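Local coordinates for protein transcriptional activator, putative, Baf family (Campylobacter jejuni, PDB 2NRH) that probably phosphorylates pantothenate with ATP as a type III pantothenate kinase, the first step of coenzyme A biosynthesis, with a monovalent cation as cofactor, at residues B[13-16]-B[21-24]; B[38-43]-B[49-54]; B[171-174]-B[180-183]. The protein carries 2 engineered substitutions. All coordinates share one frame; numbering follows the deposited sequence.

Interaction 1: residues B[13-16]-B[21-24]; sequences ANFL and YFTL
F15 and F22 are paired across an antiparallel hairpin, strand 12-16 turning back into strand 21-25, and their rings dominate one side of it. F15 CB sits over one face of the F22 ring, a CH-pi contact 3.5 Å from the ring centroid. CG and CD2 pass along F22 CZ and CE1, the two ring planes being only 4° apart but offset until little of one ring covers the other. F15 CD1 stays near F22 CZ (3.9 Å). CE2 leaves F22 and meets L24 CD1 at 3.2 Å, and the tip of F15, CZ, also meets L24 CD1 (3.8 Å). F22 reaches F15 because its CG lies between the backbone N and the carbonyl carbon (chi1 68°), which turns one ring face to F15 CB.

F15 and F22 form a hydrogen-bonded pair, with a nearly straight 2.7 Å bond from F15 N to F22 O and a longer one back from F22 N to F15 O (3.1 Å); A13 and L24 are likewise joined by two bonds. On the other face N14 and T23 make a non-hydrogen-bonded pair, where N14 ND2 gives a weak, bent bond (125°) to T23 OG1, and N14 CB and CG run beside Y21 OH.

A13 and N14 belong to the predicted ATP-binding segment, and the N14 side chain lies about 4 Å from a bound sulfate ion. The hairpin forms the outer edge of an actin-like ATPase sheet, with strand 4-8 on the other side of 12-16; F29 and F32 extend the apolar face around F15. The two faces differ: that of F15 is aromatic and aliphatic, whereas the other, which also carries L16 and Y21, holds the N14 amide, whose place near the sulfate is consistent with a role in the predicted ATP site.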
# COMPACT_ATOMS: atom_id res chain seq x y z
N ALA B 13 -4.59 8.85 22.07
CA ALA B 13 -4.37 10.25 22.39
C ALA B 13 -2.94 10.25 22.94
O ALA B 13 -2.59 9.48 23.85
CB ALA B 13 -5.37 10.76 23.38
N ASN B 14 -2.10 11.04 22.28
CA ASN B 14 -0.75 11.28 22.67
C ASN B 14 -0.71 12.59 23.43
O ASN B 14 -1.20 13.61 22.94
CB ASN B 14 0.13 11.34 21.44
CG ASN B 14 -0.07 10.15 20.51
OD1 ASN B 14 -0.17 10.34 19.27
ND2 ASN B 14 -0.12 8.91 21.07
N PHE B 15 -0.14 12.53 24.63
CA PHE B 15 0.01 13.69 25.53
C PHE B 15 1.47 14.12 25.64
O PHE B 15 2.37 13.29 25.52
CB PHE B 15 -0.41 13.28 26.93
CG PHE B 15 -1.87 13.09 27.10
CD1 PHE B 15 -2.66 14.14 27.56
CD2 PHE B 15 -2.47 11.87 26.79
CE1 PHE B 15 -4.02 13.97 27.74
CE2 PHE B 15 -3.82 11.67 26.96
CZ PHE B 15 -4.62 12.73 27.46
N LEU B 16 1.69 15.40 25.91
CA LEU B 16 3.01 15.92 26.30
C LEU B 16 2.88 16.92 27.48
O LEU B 16 2.02 17.81 27.45
CB LEU B 16 3.73 16.56 25.13
CG LEU B 16 5.18 17.08 25.30
CD1 LEU B 16 6.15 15.94 25.50
CD2 LEU B 16 5.68 17.97 24.14
N TYR B 21 6.32 12.56 27.53
CA TYR B 21 5.44 12.08 26.49
C TYR B 21 4.77 10.78 26.89
O TYR B 21 5.45 9.84 27.31
CB TYR B 21 6.25 11.89 25.20
CG TYR B 21 5.51 11.39 23.97
CD1 TYR B 21 5.06 12.29 23.01
CD2 TYR B 21 5.31 10.01 23.73
CE1 TYR B 21 4.39 11.86 21.86
CE2 TYR B 21 4.64 9.56 22.56
CZ TYR B 21 4.19 10.51 21.64
OH TYR B 21 3.53 10.14 20.47
N PHE B 22 3.44 10.71 26.76
CA PHE B 22 2.74 9.46 26.98
C PHE B 22 1.56 9.23 26.06
O PHE B 22 0.98 10.18 25.50
CB PHE B 22 2.38 9.24 28.46
CG PHE B 22 1.34 10.20 29.01
CD1 PHE B 22 0.00 9.79 29.15
CD2 PHE B 22 1.69 11.47 29.43
CE1 PHE B 22 -0.96 10.65 29.67
CE2 PHE B 22 0.71 12.35 29.99
CZ PHE B 22 -0.60 11.93 30.10
N THR B 23 1.20 7.96 25.92
CA THR B 23 0.11 7.58 25.06
C THR B 23 -0.97 6.84 25.82
O THR B 23 -0.66 5.88 26.55
CB THR B 23 0.59 6.74 23.86
OG1 THR B 23 1.44 7.56 23.06
CG2 THR B 23 -0.58 6.34 23.00
N LEU B 24 -2.21 7.31 25.68
CA LEU B 24 -3.38 6.54 26.14
C LEU B 24 -4.22 5.99 24.96
O LEU B 24 -4.26 6.60 23.89
CB LEU B 24 -4.28 7.36 27.07
CG LEU B 24 -3.60 8.20 28.14
CD1 LEU B 24 -4.64 9.16 28.78
CD2 LEU B 24 -2.94 7.32 29.17

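Interaction 2: residues B[38-43]-B[49-54]; sequences IFYINV and EHLKNQ
One face of the Y40 ring is covered by L51, whose CD2 stands over the ring centre at 4.2 Å from the centroid, a CH-pi contact only 12° off the ring normal. Of the ring atoms, Y40 CE1 is nearest L51 CD1, at 3.6 Å, while L51 CB lies by the phenol oxygen, Y40 OH, at 3.7 Å. The second flat group, the amide of N42, meets the same leucine: L51 CD1 touches N42 CB, CG and ND2.

This is the strand-to-helix packing of a beta-alpha-beta unit, in which strand 38-42 leads through helix 48-53 to the neighbouring parallel strand 57-59. Y40 and N42, two residues apart on the strand, both direct their CB toward the helix, and L51 fits against the pair. I8 and F57, from the strands beside 38-42, also touch L51, so the leucine is buried over several strands of the sheet. I8 is also part of the predicted ATP-binding segment. N42 OD1 accepts a hydrogen bond from the backbone N of N44, and N42 ND2 comes into van der Waals contact with L51 CD1, at 3.5 Å.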
# COMPACT_ATOMS: atom_id res chain seq x y z
N ILE B 38 -5.84 21.59 29.39
CA ILE B 38 -5.27 20.78 28.34
C ILE B 38 -5.56 21.40 26.97
O ILE B 38 -6.72 21.51 26.57
CB ILE B 38 -5.78 19.32 28.40
CG1 ILE B 38 -5.42 18.67 29.75
CG2 ILE B 38 -5.20 18.54 27.22
CD1 ILE B 38 -6.07 17.25 30.05
N PHE B 39 -4.50 21.78 26.26
CA PHE B 39 -4.58 22.19 24.85
C PHE B 39 -4.63 21.01 23.92
O PHE B 39 -3.91 20.04 24.11
CB PHE B 39 -3.41 23.10 24.54
CG PHE B 39 -3.38 24.31 25.44
CD1 PHE B 39 -4.21 25.43 25.16
CD2 PHE B 39 -2.62 24.32 26.61
CE1 PHE B 39 -4.23 26.57 26.00
CE2 PHE B 39 -2.64 25.46 27.46
CZ PHE B 39 -3.45 26.59 27.13
N TYR B 40 -5.50 21.03 22.92
CA TYR B 40 -5.62 19.85 22.12
C TYR B 40 -5.84 20.13 20.64
O TYR B 40 -6.26 21.23 20.28
CB TYR B 40 -6.72 18.94 22.68
CG TYR B 40 -8.12 19.37 22.38
CD1 TYR B 40 -8.79 18.86 21.27
CD2 TYR B 40 -8.81 20.28 23.21
CE1 TYR B 40 -10.11 19.23 20.97
CE2 TYR B 40 -10.14 20.66 22.92
CZ TYR B 40 -10.78 20.13 21.81
OH TYR B 40 -12.08 20.49 21.49
N ILE B 41 -5.53 19.14 19.81
CA ILE B 41 -6.12 18.94 18.47
C ILE B 41 -6.75 17.51 18.39
O ILE B 41 -6.35 16.57 19.09
CB ILE B 41 -5.10 19.13 17.37
CG1 ILE B 41 -4.04 18.02 17.42
CG2 ILE B 41 -4.47 20.54 17.45
CD1 ILE B 41 -3.01 18.15 16.34
N ASN B 42 -7.74 17.35 17.53
CA ASN B 42 -8.50 16.10 17.48
C ASN B 42 -8.97 15.81 16.05
O ASN B 42 -9.49 16.70 15.40
CB ASN B 42 -9.69 16.19 18.46
CG ASN B 42 -10.68 15.07 18.25
OD1 ASN B 42 -10.32 13.89 18.31
ND2 ASN B 42 -11.94 15.43 18.01
N VAL B 43 -8.76 14.58 15.58
CA VAL B 43 -9.30 14.10 14.30
C VAL B 43 -10.39 13.07 14.53
O VAL B 43 -11.02 12.61 13.63
CB VAL B 43 -8.20 13.48 13.32
CG1 VAL B 43 -7.16 14.52 12.95
CG2 VAL B 43 -7.57 12.19 13.89
N GLU B 49 -18.23 15.70 20.96
CA GLU B 49 -19.17 16.00 22.05
C GLU B 49 -18.48 15.91 23.43
O GLU B 49 -18.61 16.77 24.31
CB GLU B 49 -20.30 14.98 22.01
CG GLU B 49 -21.69 15.53 21.65
CD GLU B 49 -22.62 15.62 22.88
OE1 GLU B 49 -22.28 16.35 23.84
OE2 GLU B 49 -23.70 14.97 22.86
N HIS B 50 -17.77 14.80 23.61
CA HIS B 50 -17.04 14.60 24.82
C HIS B 50 -16.10 15.74 25.12
O HIS B 50 -16.02 16.19 26.24
CB HIS B 50 -16.26 13.30 24.80
CG HIS B 50 -15.43 13.10 26.03
ND1 HIS B 50 -15.95 12.60 27.20
CD2 HIS B 50 -14.13 13.39 26.28
CE1 HIS B 50 -14.99 12.54 28.11
NE2 HIS B 50 -13.87 13.01 27.58
N LEU B 51 -15.37 16.21 24.12
CA LEU B 51 -14.35 17.23 24.34
C LEU B 51 -14.99 18.53 24.74
O LEU B 51 -14.45 19.21 25.62
CB LEU B 51 -13.46 17.42 23.11
CG LEU B 51 -12.52 16.23 22.84
CD1 LEU B 51 -12.14 16.23 21.39
CD2 LEU B 51 -11.30 16.29 23.72
N LYS B 52 -16.13 18.84 24.12
CA LYS B 52 -16.93 20.04 24.40
C LYS B 52 -17.46 20.08 25.82
O LYS B 52 -17.65 21.14 26.37
CB LYS B 52 -18.10 20.14 23.45
CG LYS B 52 -18.38 21.57 23.04
CD LYS B 52 -19.90 21.94 22.94
CE LYS B 52 -20.08 23.48 22.80
NZ LYS B 52 -20.03 24.23 24.14
N ASN B 53 -17.69 18.92 26.41
CA ASN B 53 -18.15 18.80 27.78
C ASN B 53 -17.03 18.97 28.80
O ASN B 53 -17.32 19.25 29.97
CB ASN B 53 -18.90 17.47 28.01
CG ASN B 53 -20.09 17.29 27.05
OD1 ASN B 53 -20.54 18.23 26.39
ND2 ASN B 53 -20.58 16.06 26.96
N GLN B 54 -15.77 18.80 28.38
CA GLN B 54 -14.60 18.99 29.26
C GLN B 54 -14.13 20.42 29.14
O GLN B 54 -13.48 20.78 28.17
CB GLN B 54 -13.44 18.08 28.88
CG GLN B 54 -13.75 16.59 28.67
CD GLN B 54 -14.77 16.04 29.67
OE1 GLN B 54 -14.54 16.07 30.87
NE2 GLN B 54 -15.88 15.50 29.17

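Interaction 3: residues B[171-174]-B[180-183]; sequences LYFT and FLAN
F173 reaches from strand 171-174 to the helix 178-182 and lays one face of its ring against the backbone between L181 and A182. A182 N stands above the ring centre, 3.8 Å from its plane, and L181 C lies above the rim. The closest touch is at the edge of this patch, where F173 CE1 meets L181 CB at 3.4 Å. At the diagonally opposite ring atom, F173 CD2 packs on the methyl A182 CB at 3.7 Å. The chi1 of -89° turns F173 CG beside the backbone N, which brings the ring across to the helix, and the F173 and L181 side chains cross at about a right angle.

Away from this one aromatic the contact thins quickly. L171 aims its CB toward the helix but makes no contact with 180-183, and N183, an exposed residue, directs its CB away from the strand. The side chains that touch are all apolar, the ring also covers the peptide link, and the contact is small, burying 142 Å² in all.

These segments supply the strand and helix of a beta-alpha-beta unit completed by strand 188-190. F173 also touches V90 of strand 87-92 and Y190 of strand 188-190, and I162 of helix 146-165 joins it, while I158 of the same helix packs on L181.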
# COMPACT_ATOMS: atom_id res chain seq x y z
N LEU B 171 13.62 16.34 4.11
CA LEU B 171 12.58 15.47 4.65
C LEU B 171 12.52 15.55 6.14
O LEU B 171 13.55 15.55 6.80
CB LEU B 171 12.86 14.02 4.34
CG LEU B 171 12.42 13.50 3.00
CD1 LEU B 171 13.26 12.29 2.65
CD2 LEU B 171 10.99 13.16 3.11
N TYR B 172 11.29 15.63 6.66
CA TYR B 172 11.07 15.51 8.06
C TYR B 172 10.17 14.28 8.23
O TYR B 172 9.31 14.01 7.35
CB TYR B 172 10.45 16.79 8.58
CG TYR B 172 11.31 18.02 8.28
CD1 TYR B 172 12.18 18.52 9.24
CD2 TYR B 172 11.28 18.65 7.03
CE1 TYR B 172 12.93 19.59 9.01
CE2 TYR B 172 12.05 19.74 6.77
CZ TYR B 172 12.89 20.20 7.76
OH TYR B 172 13.68 21.30 7.57
N PHE B 173 10.40 13.52 9.31
CA PHE B 173 9.74 12.27 9.55
C PHE B 173 9.26 12.28 10.97
O PHE B 173 9.92 12.88 11.83
CB PHE B 173 10.68 11.06 9.38
CG PHE B 173 10.74 10.52 7.99
CD1 PHE B 173 9.83 9.57 7.55
CD2 PHE B 173 11.73 10.95 7.12
CE1 PHE B 173 9.88 9.07 6.22
CE2 PHE B 173 11.79 10.46 5.83
CZ PHE B 173 10.85 9.50 5.38
N THR B 174 8.12 11.63 11.21
CA THR B 174 7.54 11.53 12.57
C THR B 174 6.67 10.30 12.63
O THR B 174 6.50 9.61 11.61
CB THR B 174 6.75 12.86 13.03
OG1 THR B 174 6.47 12.81 14.44
CG2 THR B 174 5.46 13.11 12.24
N PHE B 180 12.48 4.41 11.24
CA PHE B 180 12.69 3.37 10.28
C PHE B 180 12.70 3.87 8.82
O PHE B 180 13.64 3.58 8.03
CB PHE B 180 11.66 2.29 10.49
CG PHE B 180 11.63 1.30 9.41
CD1 PHE B 180 12.69 0.41 9.24
CD2 PHE B 180 10.57 1.25 8.53
CE1 PHE B 180 12.66 -0.50 8.23
CE2 PHE B 180 10.58 0.37 7.53
CZ PHE B 180 11.60 -0.51 7.38
N LEU B 181 11.70 4.65 8.45
CA LEU B 181 11.64 5.20 7.08
C LEU B 181 12.73 6.26 6.83
O LEU B 181 13.33 6.28 5.77
CB LEU B 181 10.27 5.76 6.78
CG LEU B 181 9.14 4.71 6.72
CD1 LEU B 181 7.88 5.48 6.46
CD2 LEU B 181 9.39 3.62 5.63
N ALA B 182 12.99 7.10 7.84
CA ALA B 182 14.02 8.13 7.74
C ALA B 182 15.41 7.53 7.36
O ALA B 182 16.08 8.02 6.43
CB ALA B 182 14.09 8.88 9.03
N ASN B 183 15.79 6.44 8.03
CA ASN B 183 17.06 5.74 7.81
C ASN B 183 17.33 5.38 6.37
O ASN B 183 18.48 5.22 6.02
CB ASN B 183 17.22 4.54 8.74
CG ASN B 183 17.23 4.95 10.19
OD1 ASN B 183 17.39 6.12 10.48
ND2 ASN B 183 16.99 4.01 11.11

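The three contacts follow one another along the chain without overlap. Interactions 1 and 2 belong to a single mixed sheet, ordered 21-25, 12-16, 4-8, 38-42, 57-59, with centres about 14 Å apart; one is its outer hairpin, the other its beta-alpha-beta unit. Interaction 3 lies in a second sheet of matching order, 105-113, 95-102, 87-92, 171-174, 188-190, where it corresponds in position to interaction 2, their centres being about 29 Å apart on opposite sides of the chain's centre. Two such related halves are the hallmark of the actin-like ATPase fold, and the predicted nucleotide-binding residues of interaction 1 are consistent with a site between them.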